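Alpha/beta hydrolase fold protein (Ochrobactrum, PDB 4G9E) binds N-butanoyl-L-homoserine and, as an N-acyl homoserine lactonase of the alpha/beta-hydrolase fold, probably hydrolyses the ester bond of acyl-homoserine lactone signals. Local coordinates at residues 18-29 with 48-58. Sequence-based numbering, arbitrary orientation. Where two conformers were deposited one is given.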
# COMPACT_ATOMS: atom_id res chain seq x y z
N ARG A 18 13.77 -0.61 -3.99
CA ARG A 18 13.90 -0.99 -5.39
C ARG A 18 13.44 0.18 -6.23
O ARG A 18 12.40 0.76 -5.94
CB ARG A 18 13.01 -2.18 -5.71
CG ARG A 18 13.35 -3.43 -4.95
CD ARG A 18 12.22 -4.44 -5.01
NE ARG A 18 12.43 -5.47 -4.00
CZ ARG A 18 12.13 -5.32 -2.71
NH1 ARG A 18 11.60 -4.18 -2.28
NH2 ARG A 18 12.36 -6.30 -1.86
N GLU A 19 14.19 0.50 -7.28
CA GLU A 19 13.79 1.58 -8.18
C GLU A 19 13.93 1.14 -9.62
O GLU A 19 14.93 0.52 -10.00
CB GLU A 19 14.64 2.83 -7.97
CG GLU A 19 14.55 3.42 -6.58
CD GLU A 19 15.32 4.72 -6.45
OE1 GLU A 19 15.16 5.60 -7.32
OE2 GLU A 19 16.08 4.86 -5.48
N SER A 20 12.94 1.48 -10.43
CA SER A 20 13.08 1.32 -11.87
C SER A 20 13.93 2.46 -12.43
O SER A 20 14.24 3.42 -11.73
CB SER A 20 11.71 1.30 -12.54
OG SER A 20 11.15 2.60 -12.59
N GLU A 21 14.31 2.35 -13.70
CA GLU A 21 15.12 3.37 -14.35
C GLU A 21 14.30 4.35 -15.18
O GLU A 21 14.84 5.10 -15.99
CB GLU A 21 16.24 2.73 -15.18
CG GLU A 21 17.26 2.01 -14.31
CD GLU A 21 18.43 1.43 -15.09
OE1 GLU A 21 18.21 0.96 -16.23
OE2 GLU A 21 19.56 1.44 -14.56
N GLY A 22 12.99 4.37 -14.98
CA GLY A 22 12.14 5.32 -15.67
C GLY A 22 12.55 6.76 -15.44
O GLY A 22 12.93 7.14 -14.33
N GLU A 23 12.48 7.55 -16.50
CA GLU A 23 12.87 8.96 -16.48
C GLU A 23 11.74 9.88 -16.03
O GLU A 23 11.97 11.05 -15.75
CB GLU A 23 13.30 9.41 -17.88
CG GLU A 23 14.63 8.88 -18.34
CD GLU A 23 15.00 9.40 -19.71
OE1 GLU A 23 14.09 9.75 -20.49
OE2 GLU A 23 16.21 9.46 -20.01
N GLY A 24 10.52 9.35 -15.98
CA GLY A 24 9.36 10.16 -15.71
C GLY A 24 9.12 10.41 -14.23
O GLY A 24 9.93 10.03 -13.38
N ALA A 25 8.00 11.06 -13.95
CA ALA A 25 7.60 11.38 -12.58
C ALA A 25 7.67 10.16 -11.66
O ALA A 25 7.43 9.03 -12.07
CB ALA A 25 6.19 11.94 -12.58
N PRO A 26 8.02 10.38 -10.39
CA PRO A 26 8.14 9.26 -9.45
C PRO A 26 6.80 8.74 -8.91
O PRO A 26 5.87 9.51 -8.67
CB PRO A 26 8.99 9.86 -8.32
CG PRO A 26 8.69 11.32 -8.37
CD PRO A 26 8.52 11.64 -9.83
N LEU A 27 6.76 7.43 -8.71
CA LEU A 27 5.64 6.72 -8.09
C LEU A 27 6.19 5.90 -6.94
O LEU A 27 7.02 5.01 -7.15
CB LEU A 27 5.00 5.77 -9.11
CG LEU A 27 3.92 4.86 -8.52
CD1 LEU A 27 2.63 5.62 -8.25
CD2 LEU A 27 3.65 3.67 -9.42
N LEU A 28 5.75 6.20 -5.72
CA LEU A 28 6.06 5.38 -4.57
C LEU A 28 4.97 4.32 -4.44
O LEU A 28 3.79 4.66 -4.36
CB LEU A 28 6.07 6.24 -3.31
CG LEU A 28 6.14 5.49 -1.99
CD1 LEU A 28 7.42 4.69 -1.87
CD2 LEU A 28 6.02 6.47 -0.81
N MET A 29 5.36 3.05 -4.45
CA MET A 29 4.42 1.94 -4.27
C MET A 29 4.68 1.33 -2.90
O MET A 29 5.82 0.94 -2.61
CB MET A 29 4.61 0.87 -5.35
CG MET A 29 4.38 1.39 -6.76
SD MET A 29 4.44 0.12 -8.04
CE MET A 29 2.82 -0.60 -7.84
N ILE A 48 4.93 0.42 -16.73
CA ILE A 48 4.86 1.48 -15.74
C ILE A 48 6.28 1.91 -15.33
O ILE A 48 6.61 3.10 -15.37
CB ILE A 48 4.05 1.06 -14.49
CG1 ILE A 48 2.60 0.70 -14.86
CG2 ILE A 48 4.07 2.16 -13.44
CD1 ILE A 48 1.79 1.85 -15.42
N GLY A 49 7.10 0.94 -14.95
CA GLY A 49 8.46 1.20 -14.51
C GLY A 49 9.41 1.64 -15.61
O GLY A 49 10.43 2.28 -15.33
N LYS A 50 9.10 1.28 -16.85
CA LYS A 50 9.92 1.76 -17.96
C LYS A 50 9.74 3.25 -18.21
O LYS A 50 10.66 3.89 -18.60
CB LYS A 50 9.64 0.94 -19.25
CG LYS A 50 10.06 -0.54 -19.11
CD LYS A 50 9.50 -1.41 -20.26
CE LYS A 50 9.72 -2.92 -20.16
NZ LYS A 50 9.82 -3.50 -21.52
N LYS A 51 8.55 3.76 -17.94
CA LYS A 51 8.30 5.18 -18.15
C LYS A 51 8.57 6.02 -16.91
O LYS A 51 9.27 7.04 -16.97
CB LYS A 51 6.87 5.43 -18.60
CG LYS A 51 6.59 6.90 -18.76
CD LYS A 51 5.33 7.15 -19.53
CE LYS A 51 5.10 8.64 -19.68
NZ LYS A 51 4.07 8.91 -20.71
N TRP A 52 7.99 5.59 -15.80
CA TRP A 52 8.00 6.37 -14.57
C TRP A 52 9.01 5.79 -13.60
O TRP A 52 9.35 4.61 -13.67
CB TRP A 52 6.59 6.40 -13.98
CG TRP A 52 5.63 7.26 -14.78
CD1 TRP A 52 5.65 8.62 -14.87
CD2 TRP A 52 4.52 6.82 -15.59
NE1 TRP A 52 4.64 9.06 -15.69
CE2 TRP A 52 3.92 7.97 -16.12
CE3 TRP A 52 3.97 5.56 -15.89
CZ2 TRP A 52 2.79 7.91 -16.94
CZ3 TRP A 52 2.85 5.51 -16.71
CH2 TRP A 52 2.29 6.68 -17.24
N ARG A 53 9.50 6.64 -12.70
CA ARG A 53 10.45 6.18 -11.69
C ARG A 53 9.68 5.50 -10.56
O ARG A 53 9.17 6.16 -9.65
CB ARG A 53 11.27 7.35 -11.17
CG ARG A 53 12.31 6.97 -10.13
CD ARG A 53 13.09 8.20 -9.73
NE ARG A 53 14.16 7.89 -8.79
CZ ARG A 53 15.06 8.79 -8.39
NH1 ARG A 53 14.98 10.03 -8.85
NH2 ARG A 53 16.02 8.46 -7.53
N VAL A 54 9.57 4.18 -10.64
CA VAL A 54 8.83 3.42 -9.64
C VAL A 54 9.76 3.08 -8.48
O VAL A 54 10.86 2.56 -8.68
CB VAL A 54 8.26 2.13 -10.24
CG1 VAL A 54 7.62 1.26 -9.17
CG2 VAL A 54 7.26 2.46 -11.34
N ILE A 55 9.31 3.41 -7.26
CA ILE A 55 10.07 3.21 -6.04
C ILE A 55 9.26 2.28 -5.15
O ILE A 55 8.14 2.62 -4.78
CB ILE A 55 10.29 4.56 -5.33
CG1 ILE A 55 10.99 5.54 -6.27
CG2 ILE A 55 11.07 4.36 -4.04
CD1 ILE A 55 10.92 6.98 -5.85
N ALA A 56 9.83 1.12 -4.83
CA ALA A 56 9.10 0.08 -4.09
C ALA A 56 9.94 -0.40 -2.92
O ALA A 56 10.72 -1.35 -3.05
CB ALA A 56 8.75 -1.09 -5.00
N PRO A 57 9.81 0.27 -1.76
CA PRO A 57 10.60 -0.11 -0.59
C PRO A 57 9.99 -1.28 0.16
O PRO A 57 8.88 -1.71 -0.13
CB PRO A 57 10.55 1.13 0.31
CG PRO A 57 9.87 2.19 -0.47
CD PRO A 57 9.06 1.51 -1.54
N ASP A 58 10.73 -1.78 1.13
CA ASP A 58 10.19 -2.73 2.09
C ASP A 58 9.99 -2.02 3.42
O ASP A 58 10.90 -1.37 3.93
CB ASP A 58 11.14 -3.91 2.28
CG ASP A 58 11.24 -4.78 1.03
OD1 ASP A 58 10.30 -4.76 0.22
OD2 ASP A 58 12.26 -5.49 0.87
O HOH W 1 17.74 6.87 -5.53
O HOH W 2 11.82 6.39 -19.06
O HOH W 3 6.43 -1.40 -1.34
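In the central sheet of the alpha/beta-hydrolase fold, strand order departs from chain order near the N-terminus, and here strand 52-57 slots between the C-terminal end of strand 13-19, which runs antiparallel to it, and the parallel strand 24-30. On the parallel side Leu27 N donates to Arg53 O, Ile55 N to Leu27 O and Met29 N to Ile55 O (2.8 Å), the axes of 24-29 and 52-57 lying 18° apart. On the antiparallel side Ser20 is bonded to Val54 through both backbone and side chain: its N donates to Val54 O, and its OG accepts from Val54 N (3.0 Å). With chi1 at 75°, OG sits between the backbone N and the carbonyl carbon, 2.9 Å from both Gly49 O, in the last turn of helix 47-51, and Trp52 O.

Two ion pairs with different grips span the antiparallel side. Arg53, fully extended, turns its guanidinium edge to Glu19, and NE and NH2 both donate to OE1, NH2 on the syn lone pair, with the planes only 18° apart; a water holds OE2. Arg18 instead meets Asp58 end-on, NH2 to OD2 at 2.8 Å and NH1 to OD1 from above the carboxylate plane, while Ser36, Gly37 and Lys64 also bond that carboxylate. A leucine in place of Arg18, having no NH1 to offer Ala56 O, would probably leave the buried Asp58 carboxylate without this countercharge. On the face that carries the Val54 side chain, Met29 SD packs on Val54 CG1 at 3.6 Å. At Ala56 O, Arg18 N and Arg18 NH1 (3.1 Å) arrive from opposite faces of the carbonyl plane.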